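Side-chain contacts in alpha-amylase (Eisenia fetida, PDB 6M4K), which probably cuts internal alpha-1,4-glucosidic linkages in starch-like polysaccharides, as a calcium- and chloride-dependent alpha-amylase of glycosyl hydrolase family 13: residues T57-P60 with Y61-W64; N187-G191 with W192-G196; N351-G355 with V356-D360. One frame throughout, in Å; residues are numbered along the deposited sequence.

Contact 1: T57-P60 with Y61-W64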
loop_
_atom_site.group_PDB
_atom_site.type_symbol
_atom_site.label_atom_id
_atom_site.label_comp_id
_atom_site.label_asym_id
_atom_site.label_seq_id
_atom_site.Cartn_x
_atom_site.Cartn_y
_atom_site.Cartn_z
ATOM N N THR A 57 -20.385 -17.089 0.267
ATOM C CA THR A 57 -20.083 -18.488 0.532
ATOM C C THR A 57 -19.845 -19.303 -0.731
ATOM O O THR A 57 -19.335 -20.429 -0.633
ATOM C CB THR A 57 -21.178 -19.133 1.397
ATOM O OG1 THR A 57 -22.458 -18.930 0.793
ATOM C CG2 THR A 57 -21.202 -18.515 2.782
ATOM N N ASP A 58 -20.182 -18.774 -1.904
ATOM C CA ASP A 58 -19.772 -19.377 -3.166
ATOM C C ASP A 58 -19.018 -18.323 -3.982
ATOM O O ASP A 58 -19.644 -17.426 -4.542
ATOM C CB ASP A 58 -20.991 -19.860 -3.957
ATOM C CG ASP A 58 -20.603 -20.535 -5.251
ATOM O OD1 ASP A 58 -19.430 -20.933 -5.368
ATOM O OD2 ASP A 58 -21.468 -20.682 -6.145
ATOM N N PRO A 59 -17.685 -18.411 -4.052
ATOM C CA PRO A 59 -16.808 -19.396 -3.410
ATOM C C PRO A 59 -16.675 -19.098 -1.908
ATOM O O PRO A 59 -17.172 -18.067 -1.443
ATOM C CB PRO A 59 -15.481 -19.192 -4.142
ATOM C CG PRO A 59 -15.464 -17.711 -4.435
ATOM C CD PRO A 59 -16.909 -17.348 -4.731
ATOM N N PRO A 60 -16.055 -19.988 -1.132
ATOM C CA PRO A 60 -16.134 -19.842 0.328
ATOM C C PRO A 60 -15.220 -18.753 0.873
ATOM O O PRO A 60 -14.004 -18.930 0.996
ATOM C CB PRO A 60 -15.753 -21.242 0.842
ATOM C CG PRO A 60 -14.987 -21.857 -0.250
ATOM C CD PRO A 60 -15.564 -21.327 -1.521
ATOM N N TYR A 61 -15.840 -17.632 1.262
ATOM C CA TYR A 61 -15.231 -16.533 2.017
ATOM C C TYR A 61 -14.030 -15.919 1.301
ATOM O O TYR A 61 -12.928 -15.880 1.851
ATOM C CB TYR A 61 -14.895 -17.005 3.430
ATOM C CG TYR A 61 -16.076 -17.720 4.067
ATOM C CD1 TYR A 61 -17.155 -16.998 4.557
ATOM C CD2 TYR A 61 -16.129 -19.115 4.151
ATOM C CE1 TYR A 61 -18.246 -17.629 5.141
ATOM C CE2 TYR A 61 -17.221 -19.761 4.736
ATOM C CZ TYR A 61 -18.267 -19.010 5.226
ATOM O OH TYR A 61 -19.363 -19.630 5.806
ATOM N N PRO A 62 -14.214 -15.438 0.075
ATOM C CA PRO A 62 -13.103 -14.822 -0.660
ATOM C C PRO A 62 -12.674 -13.500 -0.029
ATOM O O PRO A 62 -13.434 -12.853 0.694
ATOM C CB PRO A 62 -13.717 -14.584 -2.044
ATOM C CG PRO A 62 -15.164 -14.315 -1.748
ATOM C CD PRO A 62 -15.503 -15.263 -0.612
ATOM N N TRP A 63 -11.446 -13.071 -0.342
ATOM C CA TRP A 63 -11.010 -11.767 0.168
ATOM C C TRP A 63 -11.902 -10.652 -0.363
ATOM O O TRP A 63 -12.187 -9.689 0.359
ATOM C CB TRP A 63 -9.541 -11.488 -0.184
ATOM C CG TRP A 63 -9.307 -11.391 -1.638
ATOM C CD1 TRP A 63 -9.006 -12.418 -2.491
ATOM C CD2 TRP A 63 -9.383 -10.209 -2.449
ATOM N NE1 TRP A 63 -8.891 -11.950 -3.773
ATOM C CE2 TRP A 63 -9.118 -10.597 -3.779
ATOM C CE3 TRP A 63 -9.660 -8.862 -2.181
ATOM C CZ2 TRP A 63 -9.110 -9.689 -4.837
ATOM C CZ3 TRP A 63 -9.662 -7.959 -3.235
ATOM C CH2 TRP A 63 -9.382 -8.376 -4.546
ATOM N N TRP A 64 -12.392 -10.785 -1.591
ATOM C CA TRP A 64 -13.077 -9.665 -2.226
ATOM C C TRP A 64 -14.468 -9.402 -1.668
ATOM O O TRP A 64 -15.065 -8.372 -2.003
ATOM C CB TRP A 64 -13.069 -9.778 -3.749
ATOM C CG TRP A 64 -13.424 -11.102 -4.335
ATOM C CD1 TRP A 64 -12.552 -11.981 -4.919
ATOM C CD2 TRP A 64 -14.729 -11.679 -4.470
ATOM N NE1 TRP A 64 -13.231 -13.070 -5.398
ATOM C CE2 TRP A 64 -14.565 -12.918 -5.133
ATOM C CE3 TRP A 64 -16.014 -11.270 -4.107
ATOM C CZ2 TRP A 64 -15.640 -13.754 -5.434
ATOM C CZ3 TRP A 64 -17.091 -12.120 -4.399
ATOM C CH2 TRP A 64 -16.884 -13.341 -5.064
#
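P59 and W64 approach from opposite directions, and the proline's CD reaches CZ2 on the six-membered side of the indole at 3.9 Å. A second proline covers a face of the indole: P62 CG sits over the centre of the W64 ring, 3.6 Å above its plane, a position suited to a CH-pi contact. P62 CB is also 4.3 Å from P59 CG, so the two prolines and the indole share one small apolar cluster. At the other end of the turn, T57 and Y61 run side by side, and the methyl CG2 of T57 lies 3.7 Å from the phenol OH. The Y61 ring leaves beside its own backbone N (chi1 -49°), and P60 CB packs 4.0 Å from its CD2. What brings these groups together is the backbone. The D58-P59 peptide bond is cis, and Y61 takes left-handed helical angles (phi 59°, psi 57°), which fold the chain back on itself. Further out, R77 NH1 donates to Y61 O, and W361 lies against both P59 and W64. A tetraethylene glycol, probably from the crystallisation liquor, rests near P59. This proline-rich turn belongs to the long loop that follows the second strand of the TIM barrel; in animal amylases of this family the tryptophan pair of that loop borders the substrate cleft, and W63-W64 probably correspond to it.

Contact 2: N187-G191 with W192-G196; sequences NRLIG and WGVAG
One face of the W192 indole rests on the end of helix 176-192: the carbonyl oxygen R188 O stands 3.4 Å above the ring plane, offset toward the rim, with L189 CA over the same face, also toward the rim. L189 CD1 comes obliquely to CZ3 of the ring at 4.1 Å. R188 and W192 point the same way, and it is the aliphatic part of the arginine that touches, CG to CZ2 at 3.6 Å. The arginine chain bends at chi3 (20°), and the guanidinium plane stands 73° from the ring; its end goes to E184 in a salt bridge and to the carbonyl of Y72. R188 O also accepts from W192 N at 3.2 Å, so a single oxygen both accepts a helical hydrogen bond and lies over the indole. The helix then stops in a Schellman motif. V194 N returns to L189 O at 3.1 Å and G193 N to I190 O at 2.9 Å, with G193 at a positive phi of 121°. V194 folds back over the end, its CB 3.3 Å from L189 O. A water donates to both I190 O and V194 O. Around this cap, W192 packs on E81 and F84 of helix 81-93 and meets R85 in a cation-pi contact. V194 bridges F84 and V100, while the chain enters strand 196-199 beside strand 97-102 of the barrel.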
loop_
_atom_site.group_PDB
_atom_site.type_symbol
_atom_site.label_atom_id
_atom_site.label_comp_id
_atom_site.label_asym_id
_atom_site.label_seq_id
_atom_site.Cartn_x
_atom_site.Cartn_y
_atom_site.Cartn_z
ATOM N N ASN A 187 -16.644 10.052 9.813
ATOM C CA ASN A 187 -16.492 10.848 11.027
ATOM C C ASN A 187 -16.571 10.008 12.292
ATOM O O ASN A 187 -15.926 10.334 13.295
ATOM C CB ASN A 187 -17.541 11.960 11.067
ATOM C CG ASN A 187 -17.138 13.147 10.237
ATOM O OD1 ASN A 187 -15.947 13.386 10.054
ATOM N ND2 ASN A 187 -18.118 13.902 9.728
ATOM N N ARG A 188 -17.390 8.956 12.287
ATOM C CA ARG A 188 -17.445 8.073 13.442
ATOM C C ARG A 188 -16.086 7.433 13.675
ATOM O O ARG A 188 -15.586 7.392 14.806
ATOM C CB ARG A 188 -18.539 7.019 13.221
ATOM C CG ARG A 188 -18.738 6.030 14.362
ATOM C CD ARG A 188 -20.113 5.321 14.296
ATOM N NE ARG A 188 -20.706 5.378 12.967
ATOM C CZ ARG A 188 -20.770 4.345 12.132
ATOM N NH1 ARG A 188 -20.296 3.163 12.503
ATOM N NH2 ARG A 188 -21.304 4.494 10.926
ATOM N N LEU A 189 -15.441 7.000 12.590
ATOM C CA LEU A 189 -14.135 6.367 12.719
ATOM C C LEU A 189 -13.067 7.376 13.127
ATOM O O LEU A 189 -12.225 7.072 13.986
ATOM C CB LEU A 189 -13.779 5.631 11.430
ATOM C CG LEU A 189 -14.337 4.204 11.305
ATOM C CD1 LEU A 189 -15.847 4.110 11.550
ATOM C CD2 LEU A 189 -13.984 3.631 9.950
ATOM N N ILE A 190 -13.099 8.582 12.550
ATOM C CA ILE A 190 -12.178 9.632 12.979
ATOM C C ILE A 190 -12.352 9.902 14.469
ATOM O O ILE A 190 -11.369 10.026 15.209
ATOM C CB ILE A 190 -12.392 10.901 12.137
ATOM C CG1 ILE A 190 -11.909 10.681 10.707
ATOM C CG2 ILE A 190 -11.648 12.086 12.752
ATOM C CD1 ILE A 190 -12.364 11.770 9.748
ATOM N N GLY A 191 -13.601 9.921 14.942
ATOM C CA GLY A 191 -13.831 10.188 16.352
ATOM C C GLY A 191 -13.230 9.140 17.266
ATOM O O GLY A 191 -12.808 9.450 18.380
ATOM N N TRP A 192 -13.167 7.890 16.807
ATOM C CA TRP A 192 -12.532 6.831 17.583
ATOM C C TRP A 192 -11.010 6.890 17.547
ATOM O O TRP A 192 -10.359 6.224 18.359
ATOM C CB TRP A 192 -12.967 5.460 17.074
ATOM C CG TRP A 192 -14.437 5.203 17.183
ATOM C CD1 TRP A 192 -15.354 5.913 17.910
ATOM C CD2 TRP A 192 -15.165 4.160 16.526
ATOM N NE1 TRP A 192 -16.605 5.365 17.747
ATOM C CE2 TRP A 192 -16.515 4.287 16.904
ATOM C CE3 TRP A 192 -14.803 3.124 15.658
ATOM C CZ2 TRP A 192 -17.508 3.420 16.443
ATOM C CZ3 TRP A 192 -15.787 2.264 15.201
ATOM C CH2 TRP A 192 -17.123 2.416 15.597
ATOM N N GLY A 193 -10.423 7.663 16.639
ATOM C CA GLY A 193 -8.977 7.778 16.561
ATOM C C GLY A 193 -8.374 7.365 15.245
ATOM O O GLY A 193 -7.141 7.389 15.124
ATOM N N VAL A 194 -9.173 7.008 14.237
ATOM C CA VAL A 194 -8.603 6.689 12.934
ATOM C C VAL A 194 -7.914 7.931 12.371
ATOM O O VAL A 194 -8.403 9.058 12.524
ATOM C CB VAL A 194 -9.712 6.153 12.014
ATOM C CG1 VAL A 194 -9.248 6.093 10.562
ATOM C CG2 VAL A 194 -10.145 4.783 12.484
ATOM N N ALA A 195 -6.743 7.739 11.753
ATOM C CA ALA A 195 -5.908 8.842 11.286
ATOM C C ALA A 195 -6.154 9.204 9.830
ATOM O O ALA A 195 -5.729 10.274 9.383
ATOM C CB ALA A 195 -4.428 8.487 11.470
ATOM N N GLY A 196 -6.834 8.352 9.079
ATOM C CA GLY A 196 -6.997 8.615 7.669
ATOM C C GLY A 196 -7.605 7.423 6.959
ATOM O O GLY A 196 -8.023 6.447 7.592
HETATM O O HOH W 1 -8.751 10.779 14.850
#

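Contact 3: N351-G355 with V356-D360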
loop_
_atom_site.group_PDB
_atom_site.type_symbol
_atom_site.label_atom_id
_atom_site.label_comp_id
_atom_site.label_asym_id
_atom_site.label_seq_id
_atom_site.Cartn_x
_atom_site.Cartn_y
_atom_site.Cartn_z
ATOM N N ASN A 351 -2.461 -20.076 -9.107
ATOM C CA ASN A 351 -2.558 -21.138 -10.114
ATOM C C ASN A 351 -2.877 -20.471 -11.454
ATOM O O ASN A 351 -4.041 -20.309 -11.818
ATOM C CB ASN A 351 -3.634 -22.139 -9.710
ATOM C CG ASN A 351 -3.693 -23.327 -10.631
ATOM O OD1 ASN A 351 -2.725 -24.070 -10.738
ATOM N ND2 ASN A 351 -4.817 -23.515 -11.295
ATOM N N ILE A 352 -1.827 -20.052 -12.160
ATOM C CA ILE A 352 -2.001 -19.219 -13.348
ATOM C C ILE A 352 -2.275 -20.099 -14.561
ATOM O O ILE A 352 -1.456 -20.949 -14.926
ATOM C CB ILE A 352 -0.798 -18.287 -13.567
ATOM C CG1 ILE A 352 -0.634 -17.372 -12.349
ATOM C CG2 ILE A 352 -0.990 -17.457 -14.843
ATOM C CD1 ILE A 352 0.735 -16.706 -12.256
ATOM N N VAL A 353 -3.428 -19.893 -15.182
ATOM C CA VAL A 353 -3.857 -20.648 -16.354
ATOM C C VAL A 353 -4.325 -19.628 -17.378
ATOM O O VAL A 353 -5.220 -18.825 -17.095
ATOM C CB VAL A 353 -4.989 -21.634 -16.006
ATOM C CG1 VAL A 353 -5.463 -22.383 -17.248
ATOM C CG2 VAL A 353 -4.528 -22.606 -14.929
ATOM N N ASN A 354 -3.703 -19.637 -18.556
ATOM C CA ASN A 354 -4.007 -18.648 -19.584
ATOM C C ASN A 354 -3.901 -17.228 -19.029
ATOM O O ASN A 354 -4.739 -16.366 -19.300
ATOM C CB ASN A 354 -5.371 -18.915 -20.218
ATOM C CG ASN A 354 -5.460 -20.297 -20.839
ATOM O OD1 ASN A 354 -4.537 -20.744 -21.521
ATOM N ND2 ASN A 354 -6.568 -20.987 -20.592
ATOM N N GLY A 355 -2.868 -16.995 -18.219
ATOM C CA GLY A 355 -2.568 -15.675 -17.699
ATOM C C GLY A 355 -3.408 -15.212 -16.525
ATOM O O GLY A 355 -3.201 -14.087 -16.047
ATOM N N VAL A 356 -4.339 -16.032 -16.040
ATOM C CA VAL A 356 -5.252 -15.665 -14.965
ATOM C C VAL A 356 -5.108 -16.692 -13.853
ATOM O O VAL A 356 -5.085 -17.898 -14.116
ATOM C CB VAL A 356 -6.703 -15.615 -15.471
ATOM C CG1 VAL A 356 -7.674 -15.388 -14.313
ATOM C CG2 VAL A 356 -6.853 -14.522 -16.525
ATOM N N ASP A 357 -5.012 -16.219 -12.615
ATOM C CA ASP A 357 -4.947 -17.106 -11.456
ATOM C C ASP A 357 -6.352 -17.613 -11.145
ATOM O O ASP A 357 -7.228 -16.835 -10.756
ATOM C CB ASP A 357 -4.359 -16.314 -10.293
ATOM C CG ASP A 357 -4.381 -17.052 -8.979
ATOM O OD1 ASP A 357 -4.614 -18.289 -8.960
ATOM O OD2 ASP A 357 -4.148 -16.377 -7.949
ATOM N N THR A 358 -6.571 -18.918 -11.329
ATOM C CA THR A 358 -7.887 -19.496 -11.077
ATOM C C THR A 358 -8.278 -19.398 -9.612
ATOM O O THR A 358 -9.467 -19.490 -9.288
ATOM C CB THR A 358 -7.953 -20.975 -11.507
ATOM O OG1 THR A 358 -7.111 -21.779 -10.672
ATOM C CG2 THR A 358 -7.527 -21.148 -12.963
ATOM N N ASN A 359 -7.300 -19.243 -8.728
ATOM C CA ASN A 359 -7.529 -19.252 -7.294
ATOM C C ASN A 359 -7.320 -17.875 -6.687
ATOM O O ASN A 359 -7.052 -17.760 -5.487
ATOM C CB ASN A 359 -6.646 -20.301 -6.626
ATOM C CG ASN A 359 -6.862 -21.686 -7.200
ATOM O OD1 ASN A 359 -7.901 -21.972 -7.798
ATOM N ND2 ASN A 359 -5.869 -22.538 -7.034
ATOM N N ASP A 360 -7.470 -16.825 -7.504
ATOM C CA ASP A 360 -7.226 -15.468 -7.036
ATOM C C ASP A 360 -8.286 -14.975 -6.074
ATOM O O ASP A 360 -8.147 -13.864 -5.550
ATOM C CB ASP A 360 -7.037 -14.487 -8.207
ATOM C CG ASP A 360 -8.252 -14.381 -9.122
ATOM O OD1 ASP A 360 -9.309 -14.981 -8.842
ATOM O OD2 ASP A 360 -8.145 -13.663 -10.153
#
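Strands 352-353 and 356-357 form a tight two-residue hairpin: V353 and V356 exchange both hydrogen bonds, V353 N to V356 O at 2.8 Å and V356 N to V353 O at 3.1 Å, around a type I' turn with N354 and G355 at its corners, both at positive phi. One step further from the turn, I352 faces D357 as a non-hydrogen-bonded pair. Beyond that pair T358 N still donates to N351 O at 2.9 Å, and side chains join in. The carboxylate of D357 grips the open end of the hairpin through OD1, which N351 N meets at 2.8 Å. N359 N reaches the same oxygen at 2.9 Å, making an Asx turn. The two donors come in from opposite faces of the carboxylate plane, so OD1 is held between two backbone N-H groups, while OD2 is taken by the indole NE1 of W348; together these should fix the rotation of the group. N351 then reaches across to T358. Its CG stands anti to the backbone N (chi1 -174°), and ND2 donates to T358 OG1 at 2.9 Å, nearly straight (171°), with the oxygen in the amide plane. The threonine hydroxyl in turn donates a weak hydrogen bond to N359 OD1. N359 ND2 lies 3.5 Å from N351 CB and donates to the carbonyl of P349. T358 turns its methyl the other way, CG2 touching V353 CG2 at 3.9 Å. The hairpin stands at the protein surface in the long connection between strand 339-344, the last of the eight barrel strands, and helix 389-401. I352 and D357, on one face, lean on F313, and D360 OD2 beyond them is hydrogen-bonded to H308, which ties the hairpin to the loop following strand 295-297.

Contacts 1 and 3 are neighbours in space although nearly 300 residues separate them along the chain: their centres lie 16 Å apart, and W63 NE1 meets D360 O at 2.7 Å, a probable hydrogen bond. Backbone hydrogen bonds between W63 and W361 add to the join, so loops following the second and eighth barrel strands are tied together. Contact 2 stands apart, with centres 29 Å from contact 1 and 38 Å from contact 3, on the opposite side of the chain's centre from the latter. It belongs to the helix-to-strand end of the barrel, whereas the other two belong to strand-to-helix loops, the side that carries the active site in TIM barrels. None of the three includes a calcium ligand.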